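Beta-agarase AgaA (Microbulbifer thermotolerans, PDB 3WZ1) hydrolyses beta-1,4-galactosidic linkages inside agarose chains as an endo-type GH16 beta-agarase, releasing mainly neoagarotetraose. Local coordinates at residues R149-H154 against G171-D176; N112-S117 against Y136-P141. All coordinates share one frame; numbering follows the deposited sequence.

Contact 1: residues R149-H154 against G171-D176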
# COMPACT_ATOMS: atom_id res chain seq x y z
N ARG A 149 10.77 7.90 7.01
CA ARG A 149 10.24 8.32 5.71
C ARG A 149 9.05 7.43 5.26
O ARG A 149 9.05 6.23 5.51
CB ARG A 149 11.37 8.28 4.67
CG ARG A 149 12.66 9.02 5.08
CD ARG A 149 12.74 10.36 4.39
NE ARG A 149 13.46 11.52 4.96
CZ ARG A 149 14.20 11.66 6.08
NH1 ARG A 149 14.50 10.70 6.95
NH2 ARG A 149 14.65 12.87 6.32
N LEU A 150 8.09 8.04 4.57
CA LEU A 150 7.05 7.31 3.81
C LEU A 150 7.30 7.61 2.34
O LEU A 150 7.48 8.77 1.95
CB LEU A 150 5.65 7.80 4.19
CG LEU A 150 5.24 7.57 5.65
CD1 LEU A 150 3.95 8.34 5.97
CD2 LEU A 150 5.09 6.07 5.96
N HIS A 151 7.36 6.59 1.49
CA HIS A 151 7.58 6.80 0.08
C HIS A 151 6.22 7.07 -0.56
O HIS A 151 5.34 6.19 -0.57
CB HIS A 151 8.24 5.58 -0.56
CG HIS A 151 8.66 5.79 -1.97
ND1 HIS A 151 8.49 4.84 -2.94
CD2 HIS A 151 9.23 6.85 -2.58
CE1 HIS A 151 8.93 5.29 -4.09
NE2 HIS A 151 9.42 6.51 -3.89
N LEU A 152 6.03 8.28 -1.07
CA LEU A 152 4.76 8.70 -1.69
C LEU A 152 4.97 8.72 -3.17
O LEU A 152 5.70 9.57 -3.67
CB LEU A 152 4.37 10.09 -1.21
CG LEU A 152 4.34 10.29 0.32
CD1 LEU A 152 3.96 11.73 0.63
CD2 LEU A 152 3.39 9.32 0.99
N SER A 153 4.37 7.78 -3.89
CA SER A 153 4.74 7.60 -5.27
C SER A 153 3.66 6.94 -6.11
O SER A 153 2.56 6.63 -5.64
CB SER A 153 6.08 6.84 -5.37
OG SER A 153 6.69 7.09 -6.66
N HIS A 154 3.99 6.77 -7.38
CA HIS A 154 3.15 6.07 -8.34
C HIS A 154 4.06 5.62 -9.45
O HIS A 154 5.17 6.14 -9.57
CB HIS A 154 2.02 6.96 -8.89
CG HIS A 154 2.47 7.91 -9.95
ND1 HIS A 154 2.95 9.17 -9.66
CD2 HIS A 154 2.54 7.78 -11.30
CE1 HIS A 154 3.28 9.79 -10.78
NE2 HIS A 154 3.05 8.96 -11.79
N GLY A 171 10.73 15.32 -2.35
CA GLY A 171 9.49 15.27 -1.62
C GLY A 171 8.72 13.97 -1.78
O GLY A 171 7.78 13.75 -1.05
N SER A 172 9.17 13.09 -2.68
CA SER A 172 8.57 11.75 -2.77
C SER A 172 8.93 10.85 -1.59
O SER A 172 8.36 9.75 -1.45
CB SER A 172 8.94 11.09 -4.09
OG SER A 172 10.33 10.78 -4.14
N TRP A 173 9.88 11.27 -0.75
CA TRP A 173 10.14 10.60 0.52
C TRP A 173 9.81 11.55 1.66
O TRP A 173 10.53 12.52 1.94
CB TRP A 173 11.60 10.14 0.61
CG TRP A 173 11.97 9.12 -0.39
CD1 TRP A 173 12.40 9.33 -1.67
CD2 TRP A 173 11.98 7.70 -0.19
NE1 TRP A 173 12.66 8.14 -2.29
CE2 TRP A 173 12.42 7.12 -1.40
CE3 TRP A 173 11.66 6.87 0.89
CZ2 TRP A 173 12.54 5.74 -1.57
CZ3 TRP A 173 11.79 5.49 0.71
CH2 TRP A 173 12.24 4.96 -0.50
N TYR A 174 8.67 11.31 2.30
CA TYR A 174 8.10 12.25 3.26
C TYR A 174 8.52 11.94 4.70
O TYR A 174 8.34 10.81 5.18
CB TYR A 174 6.56 12.22 3.16
CG TYR A 174 5.91 13.03 4.27
CD1 TYR A 174 5.81 14.41 4.16
CD2 TYR A 174 5.46 12.43 5.44
CE1 TYR A 174 5.26 15.16 5.18
CE2 TYR A 174 4.91 13.18 6.47
CZ TYR A 174 4.83 14.55 6.32
OH TYR A 174 4.29 15.31 7.33
N ALA A 175 9.04 12.96 5.39
CA ALA A 175 9.28 12.92 6.83
C ALA A 175 8.51 14.09 7.45
O ALA A 175 8.36 15.12 6.79
CB ALA A 175 10.77 13.04 7.13
N ASP A 176 8.09 13.96 8.71
CA ASP A 176 7.28 15.02 9.34
C ASP A 176 8.09 16.14 9.97
O ASP A 176 7.51 17.13 10.42
CB ASP A 176 6.25 14.43 10.33
CG ASP A 176 6.86 13.86 11.61
OD1 ASP A 176 8.10 13.76 11.76
OD2 ASP A 176 6.05 13.48 12.49
O HOH W 1 10.61 8.37 -5.53
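Ser172 opens an antiparallel beta pairing between residues 149-154 and 171-176, at the edge of the beta-jelly roll that forms the GH16 catalytic domain. Its carbonyl O accepts the backbone N of Leu152 at 2.8 Å, while its hydroxyl OG accepts from a water that also hydrogen-bonds His151 NE2 and lies in the plane of the imidazole; Asp169 O is a further partner of OG. Trp173 follows, in a non-hydrogen-bonded pair with His151. With CG of His151 anti to the backbone N (chi1 -173°), the imidazole swings over the indole in an offset stack, centroids 4.2 Å apart and planes at 26°, its CD2 over the indole centre and 3.4 Å from Trp173 CE2. The cross-strand pairing also sets His151 CB over the six-membered ring, a CH-pi contact. Ser153 CB lies over the opposite imidazole face, so the ring is sandwiched, and its ND1 is hydrogen-bonded to Glu134, the predicted proton donor. This places Trp173 against a histidine bonded to that acid, consistent with a position beside the active site. With a leucine in place of Trp173, one imidazole face would lose its aromatic partner, and His151 would probably be freer to turn, its bond to Glu134 less well fixed. Tyr174 then makes the hydrogen-bonded pair with Leu150: its N donates to Leu150 O almost straight, at 171°, and its O receives Leu150 N. Tyr174 CB packs against Leu152 CD1 at 3.7 Å, the two side chains running alongside each other. At Ala175, in one of two modelled conformers, the Arg149 guanidinium, held by Trp145, lies over the methyl group. More firmly placed is Arg149 CA, which makes a CA-H...O contact with Tyr174 O at 3.2 Å.

Contact 2: residues N112-S117 against Y136-P141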
# COMPACT_ATOMS: atom_id res chain seq x y z
N ASN A 112 8.77 -3.86 11.37
CA ASN A 112 10.09 -3.39 11.72
C ASN A 112 11.11 -4.23 10.98
O ASN A 112 11.85 -5.02 11.56
CB ASN A 112 10.25 -3.47 13.23
CG ASN A 112 11.55 -2.89 13.72
OD1 ASN A 112 12.39 -2.42 12.96
ND2 ASN A 112 11.71 -2.94 15.05
N MET A 113 11.12 -4.02 9.66
CA MET A 113 11.89 -4.82 8.74
C MET A 113 12.38 -3.96 7.59
O MET A 113 11.85 -2.88 7.32
CB MET A 113 11.02 -5.94 8.16
CG MET A 113 10.39 -6.89 9.15
SD MET A 113 11.57 -8.05 9.88
CE MET A 113 11.46 -9.42 8.72
N VAL A 114 13.38 -4.46 6.86
CA VAL A 114 13.86 -3.79 5.66
C VAL A 114 12.93 -4.00 4.46
O VAL A 114 13.09 -3.38 3.40
CB VAL A 114 15.29 -4.18 5.29
CG1 VAL A 114 16.24 -3.75 6.39
CG2 VAL A 114 15.44 -5.68 4.99
N LEU A 115 12.00 -4.94 4.61
CA LEU A 115 10.95 -5.16 3.63
C LEU A 115 10.08 -3.94 3.46
O LEU A 115 9.86 -3.19 4.41
CB LEU A 115 10.06 -6.30 4.10
CG LEU A 115 10.75 -7.65 4.32
CD1 LEU A 115 9.87 -8.57 5.13
CD2 LEU A 115 11.07 -8.26 2.97
N ALA A 116 9.52 -3.78 2.27
CA ALA A 116 8.45 -2.81 2.06
C ALA A 116 7.16 -3.28 2.71
O ALA A 116 6.76 -4.43 2.52
CB ALA A 116 8.21 -2.61 0.56
N SER A 117 6.52 -2.40 3.50
CA SER A 117 5.14 -2.55 3.97
C SER A 117 4.30 -1.69 3.04
O SER A 117 4.55 -0.48 2.91
CB SER A 117 4.97 -2.10 5.43
OG SER A 117 5.74 -2.89 6.33
N TYR A 136 9.60 1.46 4.74
CA TYR A 136 10.53 0.44 5.22
C TYR A 136 10.78 0.76 6.69
O TYR A 136 11.41 1.79 7.00
CB TYR A 136 11.81 0.45 4.36
CG TYR A 136 11.47 0.51 2.88
CD1 TYR A 136 11.17 1.74 2.28
CD2 TYR A 136 11.39 -0.65 2.08
CE1 TYR A 136 10.79 1.82 0.96
CE2 TYR A 136 11.03 -0.56 0.74
CZ TYR A 136 10.71 0.67 0.19
OH TYR A 136 10.34 0.81 -1.13
N GLY A 137 10.24 -0.06 7.58
CA GLY A 137 10.21 0.25 9.02
C GLY A 137 11.47 -0.02 9.83
O GLY A 137 11.54 0.40 10.98
N SER A 138 12.46 -0.69 9.22
CA SER A 138 13.62 -1.24 9.93
C SER A 138 14.29 -0.28 10.91
O SER A 138 14.66 0.83 10.52
CB SER A 138 14.68 -1.67 8.95
OG SER A 138 15.73 -2.28 9.67
N ASP A 139 14.53 -0.78 12.12
CA ASP A 139 15.32 -0.07 13.13
C ASP A 139 16.81 -0.45 13.06
O ASP A 139 17.57 -0.14 14.00
CB ASP A 139 14.74 -0.31 14.54
CG ASP A 139 14.86 -1.77 15.03
OD1 ASP A 139 15.44 -2.62 14.32
OD2 ASP A 139 14.33 -2.07 16.13
N ARG A 140 17.26 -1.10 11.98
CA ARG A 140 18.69 -1.44 11.85
C ARG A 140 19.54 -0.19 11.96
O ARG A 140 19.20 0.85 11.39
CB ARG A 140 19.01 -2.03 10.49
CG ARG A 140 18.67 -3.50 10.33
CD ARG A 140 19.17 -3.96 8.98
NE ARG A 140 18.71 -5.30 8.62
CZ ARG A 140 19.04 -5.91 7.49
NH1 ARG A 140 19.83 -5.34 6.59
NH2 ARG A 140 18.56 -7.12 7.26
N PRO A 141 20.68 -0.28 12.65
CA PRO A 141 21.62 0.83 12.52
C PRO A 141 22.02 1.08 11.07
O PRO A 141 22.34 0.15 10.34
CB PRO A 141 22.84 0.37 13.35
CG PRO A 141 22.32 -0.68 14.27
CD PRO A 141 21.18 -1.35 13.53
O HOH W 2 15.07 -4.79 10.39
O HOH W 3 8.48 -2.27 6.67
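Asn112 reaches across to Asp139 and joins two loops of the jelly roll through both ends of its amide. From CB, the chain puts CG anti to the backbone N (chi1 -175°), which carries the amide over to the 136-141 loop, where Asn112 CG lies 3.7 Å from Asp139 CG. OD1 accepts the backbone N of Asp139 at 2.8 Å, in the carbonyl plane, though the bond is bent at its hydrogen (137°); it also lies 3.3 Å from Asp139 OD1, two acceptors not hydrogen-bonded. ND2 donates to Asp139 OD2 at 3.0 Å along a nearly straight line that stays in the amide plane yet meets the carboxylate from above, the two planes being 82° apart. Main chain and side chain of one residue thus grip it, which probably fixes the amide's orientation.

The rest of the interface uses backbone atoms and apolar surfaces. Ser138 N makes a weak bond to Met113 O, and Ser138 OG accepts the N of Arg140 at 3.0 Å, an ST turn. Beyond this turn the Arg140 side chain extends from CG to NE and lays its guanidinium over Val114, whose CG1 stands 3.6 Å above the centre of the plane; Glu255 forms a salt bridge with NE. Tyr136 CE2 touches Ala116 CB at 3.5 Å. A water accepts from Gly137 N and lies within hydrogen-bonding distance of Leu115 O and Ser117 OG, bridging the two segments.

Tyr136 OH is bonded to Gln241, and its ring meets Trp243 edge-to-face, near the predicted proton donor Glu134. Met113 packs on helix 253-256 and on strand 73-80. The contact lies where strand 116-123 begins and strand 128-135 runs out into the loop before helix 144-147.

In the fold
From the N terminus, the chain reaches 112-117 at the start of strand 116-123, turns back along strand 128-135, and contact 2 closes that hairpin at its open end. Helix 144-147 then leads into strand 150-158, and contact 1 closes the next excursion when short strand 173-174 returns beside it. Neither loop nests in or crosses the other. Strand 128-135 pairs with both 116-123 and 150-158 and so connects the two contacts, whose centres lie about 15 Å apart; they also touch directly, Trp173 CH2 lying 3.8 Å from Tyr136 CE1, near Glu134.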